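Local coordinates for protein dihydrofolate reductase (Coxiella burnetii, PDB 3TQ9) that probably reduces 7,8-dihydrofolate to tetrahydrofolate with NADPH, supplying the folate cofactor needed for glycine, purine and DNA precursor synthesis, at residues T4-M9 against E92-G97. Numbering follows the deposited sequence.
Sequences TLIAAM and EVIIIG. With MTX (methotrexate), chain C.
T4 and I95 are joined through their backbones, I95 N giving its hydrogen to T4 O at 2.7 Å, and this bond sits midway in a run of three between parallel neighbours. Before it T4 N reaches V93 O; after it I6 N reaches I95 O at 3.1 Å. Beyond I6 the pairing stops: the axes cross at 33° and the CA separation has grown to 5.4 Å at I6 and I96. The NA4 amino group of methotrexate enters between the strands there, donating to I6 O at 2.8 Å and, more weakly, to I96 O, so one ligand nitrogen bridges the two strands where they part.

I6 shows how a single side chain can serve both sheet and pocket. From CB the branches divide: CG2 lies between the backbone N and carbonyl carbon and meets I94 CG2 at 3.7 Å, I96 CG2 and the NA4 group, whereas CG1, anti to the backbone N (chi1 -171°), comes up beside the pteridine, 3.6 Å from MTX N3 and not far out of the ring plane. CD1 extends the chain beyond CG1, and F32 and I35 of helix 26-36 pack against the I6 side chain. At the other end of the pairing, T4 OG1 donates to E92 OE2 at 2.7 Å, entering from above the carboxylate plane. On the opposite face L5 and I95 lie side by side, covered by helix 99-105.

Two adjacent parallel strands that part just past I6 and I96, with the inhibitor's 4-amino group held between their carbonyls, mark the pteridine site of the dihydrofolate reductase fold.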
loop_
_atom_site.group_PDB
_atom_site.type_symbol
_atom_site.label_atom_id
_atom_site.label_comp_id
_atom_site.label_asym_id
_atom_site.label_seq_id
_atom_site.Cartn_x
_atom_site.Cartn_y
_atom_site.Cartn_z
ATOM N N THR A 4 -4.665 -4.893 -5.638
ATOM C CA THR A 4 -5.291 -4.295 -4.484
ATOM C C THR A 4 -4.371 -3.268 -3.850
ATOM O O THR A 4 -3.202 -3.562 -3.599
ATOM C CB THR A 4 -5.603 -5.359 -3.450
ATOM O OG1 THR A 4 -6.510 -6.312 -4.017
ATOM C CG2 THR A 4 -6.224 -4.737 -2.208
ATOM N N LEU A 5 -4.899 -2.066 -3.609
ATOM C CA LEU A 5 -4.183 -1.042 -2.847
ATOM C C LEU A 5 -4.690 -1.096 -1.418
ATOM O O LEU A 5 -5.897 -1.077 -1.193
ATOM C CB LEU A 5 -4.427 0.359 -3.418
ATOM C CG LEU A 5 -3.653 0.843 -4.653
ATOM C CD1 LEU A 5 -3.574 -0.211 -5.705
ATOM C CD2 LEU A 5 -4.305 2.088 -5.216
ATOM N N ILE A 6 -3.769 -1.178 -0.459
ATOM C CA ILE A 6 -4.097 -1.078 0.960
ATOM C C ILE A 6 -3.382 0.156 1.520
ATOM O O ILE A 6 -2.169 0.307 1.360
ATOM C CB ILE A 6 -3.725 -2.388 1.740
ATOM C CG1 ILE A 6 -4.278 -2.356 3.168
ATOM C CG2 ILE A 6 -2.217 -2.641 1.756
ATOM C CD1 ILE A 6 -4.197 -3.692 3.867
ATOM N N ALA A 7 -4.136 1.063 2.132
ATOM C CA ALA A 7 -3.552 2.302 2.655
ATOM C C ALA A 7 -4.261 2.728 3.925
ATOM O O ALA A 7 -5.454 2.484 4.074
ATOM C CB ALA A 7 -3.623 3.402 1.615
ATOM N N ALA A 8 -3.507 3.319 4.853
ATOM C CA ALA A 8 -4.069 4.001 6.009
ATOM C C ALA A 8 -3.864 5.492 5.787
ATOM O O ALA A 8 -2.762 5.928 5.441
ATOM C CB ALA A 8 -3.393 3.555 7.285
ATOM N N MET A 9 -4.928 6.266 5.974
ATOM C CA MET A 9 -4.917 7.694 5.663
ATOM C C MET A 9 -5.895 8.433 6.555
ATOM O O MET A 9 -6.858 7.839 7.020
ATOM C CB MET A 9 -5.313 7.903 4.198
ATOM C CG MET A 9 -6.796 7.645 3.913
ATOM S SD MET A 9 -7.211 7.726 2.179
ATOM C CE MET A 9 -6.304 6.301 1.581
ATOM N N GLU A 92 -3.638 -12.669 -6.324
ATOM C CA GLU A 92 -3.756 -11.299 -5.843
ATOM C C GLU A 92 -2.382 -10.697 -5.580
ATOM O O GLU A 92 -1.502 -11.364 -5.039
ATOM C CB GLU A 92 -4.629 -11.230 -4.577
ATOM C CG GLU A 92 -4.776 -9.807 -3.972
ATOM C CD GLU A 92 -5.960 -9.669 -2.997
ATOM O OE1 GLU A 92 -5.983 -10.361 -1.955
ATOM O OE2 GLU A 92 -6.869 -8.853 -3.268
ATOM N N VAL A 93 -2.209 -9.442 -5.991
ATOM C CA VAL A 93 -1.019 -8.638 -5.668
ATOM C C VAL A 93 -1.469 -7.438 -4.847
ATOM O O VAL A 93 -2.446 -6.774 -5.196
ATOM C CB VAL A 93 -0.292 -8.166 -6.932
ATOM C CG1 VAL A 93 0.881 -7.261 -6.578
ATOM C CG2 VAL A 93 0.175 -9.373 -7.747
ATOM N N ILE A 94 -0.764 -7.183 -3.743
ATOM C CA ILE A 94 -1.141 -6.128 -2.811
ATOM C C ILE A 94 -0.107 -5.029 -2.816
ATOM O O ILE A 94 1.054 -5.253 -2.495
ATOM C CB ILE A 94 -1.328 -6.662 -1.380
ATOM C CG1 ILE A 94 -2.463 -7.689 -1.368
ATOM C CG2 ILE A 94 -1.656 -5.524 -0.429
ATOM C CD1 ILE A 94 -2.750 -8.262 -0.021
ATOM N N ILE A 95 -0.551 -3.836 -3.193
ATOM C CA ILE A 95 0.302 -2.674 -3.273
ATOM C C ILE A 95 0.166 -1.947 -1.951
ATOM O O ILE A 95 -0.937 -1.525 -1.592
ATOM C CB ILE A 95 -0.133 -1.720 -4.413
ATOM C CG1 ILE A 95 -0.341 -2.483 -5.738
ATOM C CG2 ILE A 95 0.892 -0.590 -4.576
ATOM C CD1 ILE A 95 0.880 -3.200 -6.248
ATOM N N ILE A 96 1.279 -1.801 -1.229
ATOM C CA ILE A 96 1.259 -1.192 0.103
ATOM C C ILE A 96 1.752 0.267 0.155
ATOM O O ILE A 96 1.687 0.877 1.188
ATOM C CB ILE A 96 2.021 -2.067 1.153
ATOM C CG1 ILE A 96 3.534 -2.052 0.942
ATOM C CG2 ILE A 96 1.508 -3.514 1.141
ATOM C CD1 ILE A 96 4.305 -2.477 2.159
ATOM N N GLY A 97 2.234 0.825 -0.950
ATOM C CA GLY A 97 2.649 2.232 -0.977
ATOM C C GLY A 97 4.096 2.404 -1.392
ATOM O O GLY A 97 4.744 1.427 -1.749
HETATM N N1 MTX C . -1.687 0.590 7.257
HETATM C C2 MTX C . -2.556 0.176 6.262
HETATM N NA2 MTX C . -3.841 0.015 6.531
HETATM N N3 MTX C . -2.099 -0.069 4.982
HETATM C C4 MTX C . -0.767 0.088 4.668
HETATM N NA4 MTX C . -0.340 -0.152 3.430
HETATM C C4A MTX C . 0.118 0.501 5.657
HETATM N N5 MTX C . 1.456 0.660 5.352
HETATM C C6 MTX C . 2.336 1.061 6.323
HETATM C C7 MTX C . 1.887 1.317 7.625
HETATM N N8 MTX C . 0.545 1.155 7.942
HETATM C C8A MTX C . -0.344 0.751 6.959
HETATM C C9 MTX C . 3.780 1.210 5.930
HETATM N N10 MTX C . 4.651 1.085 7.086
HETATM C CM MTX C . 5.444 2.277 7.446
HETATM C C11 MTX C . 4.545 -2.253 9.681
HETATM C C12 MTX C . 5.174 -1.082 10.068
HETATM C C13 MTX C . 5.202 0.015 9.214
HETATM C C14 MTX C . 4.605 -0.057 7.953
HETATM C C15 MTX C . 3.980 -1.245 7.573
HETATM C C16 MTX C . 3.950 -2.338 8.434
HETATM C C MTX C . 4.529 -3.417 10.626
HETATM O O MTX C . 5.494 -3.463 11.656
HETATM N N MTX C . 3.626 -4.383 10.480
HETATM C CA MTX C . 3.924 -5.737 10.908
HETATM C CT MTX C . 3.220 -6.738 10.066
HETATM O O1 MTX C . 2.346 -6.366 9.261
HETATM O O2 MTX C . 3.519 -7.950 10.161
HETATM C CB MTX C . 3.568 -5.977 12.373
HETATM C CG MTX C . 2.423 -5.110 12.871
HETATM C CD MTX C . 2.194 -5.446 14.324
HETATM O OE1 MTX C . 1.270 -6.239 14.640
HETATM O OE2 MTX C . 2.929 -4.942 15.216
#